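Local coordinates for GCN5-related N-acetyltransferase:Aminotransferase, class-II (Rhodopseudomonas palustris, PDB 2FIW), which binds acetyl coenzyme A and probably transfers its acetyl group to an acceptor amine, as GCN5-related N-acetyltransferases do, at residues G115-L119 and M156-L160; Q62-I66 and A106-L110. All blocks are in the same frame, centred on the assembly; numbering follows the deposited sequence.

Contact 1: G115-L119 and M156-L160; sequences GALIL and MTKSL
Lys158 O takes two donors from the facing strand. Leu119 N donates to it over 2.8 Å, in the carbonyl plane but through a noticeably bent N-H (132°). A CA-H contact reaches the same oxygen, Ile118 CA lying 3.3 Å from Lys158 O. The return bond, from Lys158 N to Leu119 O, is also 2.8 Å long but straighter at 166°, with its donor tilted a little out of the carbonyl plane. Here too a CA-H adds a second contact, Thr157 CA lying 3.2 Å from Leu119 O. These reciprocal bonds define Leu119 and Lys158 as an antiparallel hydrogen-bonded pair, followed by Ile118 and Ser159 as a non-hydrogen-bonded one. A further backbone hydrogen bond, from Leu160 N to Leu117 O over 2.6 Å, adds to these. In the sheet of this acetyltransferase fold, strand 149-159 lies between strands 118-123 and 137-146, although it is the last of the three in sequence; the contact therefore joins the start of one strand to the end of its neighbour. On the face carrying Ile118, that side chain and Thr157 stand side by side. The Ile118 branch that touches is CG2, set anti to its own backbone N and 3.7 Å from Thr157 CB. Leu119 and Lys158 project from the other face. Leu160, the last modelled residue, reaches across by both of its methyls: CD1 sits 3.9 Å from Leu119 CB, while CD2 approaches Ala116 O at 3.5 Å. The Lys158 chain, with every torsion near 180°, is fully extended and leads its ammonium away from strand 118-123 to a salt bridge with Glu108 of helix 99-112. That helix also covers Leu119, through Glu108 and Ala111.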
loop_
_atom_site.group_PDB
_atom_site.type_symbol
_atom_site.label_atom_id
_atom_site.label_comp_id
_atom_site.label_asym_id
_atom_site.label_seq_id
_atom_site.Cartn_x
_atom_site.Cartn_y
_atom_site.Cartn_z
ATOM N N GLY A 115 3.604 19.410 6.391
ATOM C CA GLY A 115 3.695 19.596 7.831
ATOM C C GLY A 115 4.048 18.369 8.642
ATOM O O GLY A 115 4.797 18.472 9.621
ATOM N N ALA A 116 3.529 17.215 8.231
ATOM C CA ALA A 116 3.610 15.986 9.028
ATOM C C ALA A 116 4.994 15.715 9.612
ATOM O O ALA A 116 6.016 15.920 8.964
ATOM C CB ALA A 116 3.103 14.776 8.224
ATOM N N LEU A 117 5.011 15.263 10.855
ATOM C CA LEU A 117 6.263 14.972 11.532
ATOM C C LEU A 117 6.337 13.482 11.822
ATOM O O LEU A 117 7.422 12.900 11.886
ATOM C CB LEU A 117 6.365 15.787 12.827
ATOM C CG LEU A 117 5.939 17.264 12.767
ATOM C CD1 LEU A 117 5.538 17.796 14.152
ATOM C CD2 LEU A 117 7.029 18.128 12.138
ATOM N N ILE A 118 5.163 12.878 11.990
ATOM C CA ILE A 118 5.038 11.455 12.312
ATOM C C ILE A 118 4.100 10.796 11.297
ATOM O O ILE A 118 2.874 10.967 11.374
ATOM C CB ILE A 118 4.537 11.227 13.790
ATOM C CG1 ILE A 118 5.483 11.897 14.804
ATOM C CG2 ILE A 118 4.377 9.723 14.100
ATOM C CD1 ILE A 118 4.814 12.373 16.098
ATOM N N LEU A 119 4.687 10.083 10.332
ATOM C CA LEU A 119 3.936 9.234 9.408
ATOM C C LEU A 119 3.442 7.974 10.116
ATOM O O LEU A 119 4.132 7.404 10.970
ATOM C CB LEU A 119 4.784 8.836 8.189
ATOM C CG LEU A 119 4.501 9.483 6.820
ATOM C CD1 LEU A 119 4.824 8.514 5.703
ATOM C CD2 LEU A 119 3.055 9.901 6.639
HETATM N N MSE A 156 2.249 1.335 13.091
HETATM C CA MSE A 156 3.686 1.565 13.110
HETATM C C MSE A 156 3.893 3.003 12.681
HETATM O O MSE A 156 3.249 3.466 11.740
HETATM C CB MSE A 156 4.412 0.630 12.134
HETATM C CG MSE A 156 4.001 -0.830 12.228
HETATM SE SE MSE A 156 5.114 -1.983 11.189
HETATM C CE MSE A 156 4.140 -3.546 11.370
ATOM N N THR A 157 4.773 3.712 13.378
ATOM C CA THR A 157 4.983 5.140 13.110
ATOM C C THR A 157 6.436 5.446 12.764
ATOM O O THR A 157 7.345 4.765 13.231
ATOM C CB THR A 157 4.539 6.028 14.302
ATOM O OG1 THR A 157 5.288 5.664 15.466
ATOM C CG2 THR A 157 3.045 5.863 14.596
ATOM N N LYS A 158 6.633 6.456 11.923
ATOM C CA LYS A 158 7.964 6.941 11.582
ATOM C C LYS A 158 8.061 8.455 11.757
ATOM O O LYS A 158 7.219 9.205 11.242
ATOM C CB LYS A 158 8.329 6.563 10.147
ATOM C CG LYS A 158 9.783 6.867 9.770
ATOM C CD LYS A 158 10.008 6.704 8.288
ATOM C CE LYS A 158 11.448 6.961 7.914
ATOM N NZ LYS A 158 11.708 6.576 6.494
ATOM N N SER A 159 9.092 8.893 12.488
ATOM C CA SER A 159 9.431 10.322 12.604
ATOM C C SER A 159 10.068 10.794 11.295
ATOM O O SER A 159 10.951 10.112 10.746
ATOM C CB SER A 159 10.390 10.563 13.776
ATOM O OG SER A 159 10.243 11.884 14.299
ATOM N N LEU A 160 9.622 11.945 10.791
ATOM C CA LEU A 160 10.103 12.461 9.509
ATOM C C LEU A 160 11.277 13.445 9.662
ATOM O O LEU A 160 11.386 14.181 10.660
ATOM C CB LEU A 160 8.951 13.101 8.721
ATOM C CG LEU A 160 8.204 12.327 7.621
ATOM C CD1 LEU A 160 8.088 10.815 7.901
ATOM C CD2 LEU A 160 6.814 12.937 7.364
#

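Contact 2: Q62-I66 and A106-L110; sequences QLTLI and ALEKL
The Leu63 peptide carbonyl is the one planar group that takes part, and its partner is aliphatic: Leu107 CD2 lies 4.0 Å from Leu63 O. The methyl sits beyond the oxygen and out of the peptide plane by roughly 34°, so it neither stacks on the peptide face nor lies squarely at its edge. The remaining contacts are aliphatic. Leu65 carries most of them with a single methyl, CD1, which meets three residues of helix 99-112. Ala106 CB is the nearest of these at 3.5 Å; Leu107 CD2 follows at 4.0 Å, and Leu110 CD2 at 4.2 Å. With CG anti to the carbonyl carbon (chi1 -72°), Leu65 reaches out from the strand to the helix and slides past Leu107, which runs the opposite way. Leu63, two residues earlier and on the same face of the strand, crosses Leu110 at a slant, CD1 coming 3.9 Å from Leu110 CG. Ala106 and Leu110 are one turn apart, as the backbone bond from Leu110 N to Ala106 O confirms, and both present their CB toward the strand. The axes of strand 63-66 and helix 106-110 approach to 10.2 Å and run in roughly opposed directions, 148° between their N-to-C senses. Helix 99-112 thus lies against the sheet of the GNAT fold, reaching across to strand 63-69, with Leu107 also resting on Ala77 of strand 72-80. Since every contact from side chain to side chain is between hydrocarbon groups, the two segments are probably held by shape and by exclusion of water, without directional bonds.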
loop_
_atom_site.group_PDB
_atom_site.type_symbol
_atom_site.label_atom_id
_atom_site.label_comp_id
_atom_site.label_asym_id
_atom_site.label_seq_id
_atom_site.Cartn_x
_atom_site.Cartn_y
_atom_site.Cartn_z
ATOM N N GLN A 62 -7.782 10.752 -1.978
ATOM C CA GLN A 62 -6.508 10.716 -1.262
ATOM C C GLN A 62 -5.368 11.127 -2.202
ATOM O O GLN A 62 -5.604 11.492 -3.359
ATOM C CB GLN A 62 -6.288 9.324 -0.676
ATOM C CG GLN A 62 -7.164 9.050 0.562
ATOM C CD GLN A 62 -7.208 7.576 0.989
ATOM O OE1 GLN A 62 -6.383 6.747 0.566
ATOM N NE2 GLN A 62 -8.191 7.245 1.818
ATOM N N LEU A 63 -4.138 11.109 -1.712
ATOM C CA LEU A 63 -2.992 11.333 -2.603
ATOM C C LEU A 63 -2.420 9.985 -3.029
ATOM O O LEU A 63 -1.700 9.339 -2.274
ATOM C CB LEU A 63 -1.927 12.242 -1.966
ATOM C CG LEU A 63 -2.328 13.599 -1.363
ATOM C CD1 LEU A 63 -1.062 14.369 -0.983
ATOM C CD2 LEU A 63 -3.185 14.457 -2.309
ATOM N N THR A 64 -2.771 9.576 -4.245
ATOM C CA THR A 64 -2.529 8.226 -4.740
ATOM C C THR A 64 -1.588 8.253 -5.936
ATOM O O THR A 64 -1.853 8.912 -6.939
ATOM C CB THR A 64 -3.880 7.506 -5.128
ATOM O OG1 THR A 64 -4.789 7.597 -4.038
ATOM C CG2 THR A 64 -3.664 6.029 -5.464
ATOM N N LEU A 65 -0.489 7.524 -5.807
ATOM C CA LEU A 65 0.537 7.458 -6.832
ATOM C C LEU A 65 0.570 6.063 -7.421
ATOM O O LEU A 65 0.372 5.086 -6.704
ATOM C CB LEU A 65 1.912 7.808 -6.233
ATOM C CG LEU A 65 2.209 9.269 -5.830
ATOM C CD1 LEU A 65 3.422 9.363 -4.889
ATOM C CD2 LEU A 65 2.408 10.122 -7.091
ATOM N N ILE A 66 0.834 5.985 -8.723
ATOM C CA ILE A 66 0.956 4.728 -9.429
ATOM C C ILE A 66 2.388 4.534 -9.917
ATOM O O ILE A 66 2.938 5.404 -10.585
ATOM C CB ILE A 66 -0.013 4.671 -10.614
ATOM C CG1 ILE A 66 -1.449 4.596 -10.097
ATOM C CG2 ILE A 66 0.302 3.473 -11.521
ATOM C CD1 ILE A 66 -2.463 4.404 -11.167
ATOM N N ALA A 106 8.111 8.460 -1.877
ATOM C CA ALA A 106 7.296 9.545 -2.450
ATOM C C ALA A 106 6.230 10.039 -1.485
ATOM O O ALA A 106 6.024 11.248 -1.367
ATOM C CB ALA A 106 6.686 9.137 -3.773
ATOM N N LEU A 107 5.590 9.108 -0.771
ATOM C CA LEU A 107 4.582 9.453 0.227
ATOM C C LEU A 107 5.159 10.202 1.436
ATOM O O LEU A 107 4.540 11.140 1.939
ATOM C CB LEU A 107 3.787 8.224 0.672
ATOM C CG LEU A 107 2.890 7.489 -0.345
ATOM C CD1 LEU A 107 1.948 6.553 0.394
ATOM C CD2 LEU A 107 2.096 8.430 -1.253
ATOM N N GLU A 108 6.342 9.804 1.893
ATOM C CA GLU A 108 7.018 10.534 2.978
ATOM C C GLU A 108 7.457 11.956 2.585
ATOM O O GLU A 108 7.347 12.870 3.390
ATOM C CB GLU A 108 8.195 9.729 3.518
ATOM C CG GLU A 108 7.773 8.336 3.915
ATOM C CD GLU A 108 8.892 7.454 4.426
ATOM O OE1 GLU A 108 10.087 7.842 4.342
ATOM O OE2 GLU A 108 8.553 6.355 4.919
ATOM N N LYS A 109 7.946 12.139 1.359
ATOM C CA LYS A 109 8.312 13.469 0.847
ATOM C C LYS A 109 7.059 14.349 0.798
ATOM O O LYS A 109 7.070 15.480 1.282
ATOM C CB LYS A 109 8.948 13.342 -0.549
ATOM C CG LYS A 109 9.360 14.646 -1.249
ATOM C CD LYS A 109 10.051 14.298 -2.585
ATOM C CE LYS A 109 10.576 15.523 -3.354
ATOM N NZ LYS A 109 11.948 15.978 -2.930
ATOM N N LEU A 110 5.988 13.788 0.232
ATOM C CA LEU A 110 4.687 14.424 0.118
ATOM C C LEU A 110 4.121 14.801 1.484
ATOM O O LEU A 110 3.535 15.870 1.634
ATOM C CB LEU A 110 3.718 13.459 -0.573
ATOM C CG LEU A 110 2.766 13.853 -1.690
ATOM C CD1 LEU A 110 3.344 14.903 -2.642
ATOM C CD2 LEU A 110 2.412 12.586 -2.448
#

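The centres of contacts 1 and 2 lie 14 Å apart, both reaching the same mixed sheet, and helix 99-112 ties them together. Along the chain they come in series: 62-66 pairs with 106-110 before 115-119 pairs with 156-160. Helix 99-112 leads directly into strand 118-123, completing a beta-alpha-beta crossover from the parallel strand 84-90. Glu108, within the helical segment of contact 2, is the residue that joins the two, since its side chain turns to the strand pair of contact 1 while its neighbours in the helix face strand 63-69. One helix thus spans from strand 63-69 to the pair 118-123 and 149-159.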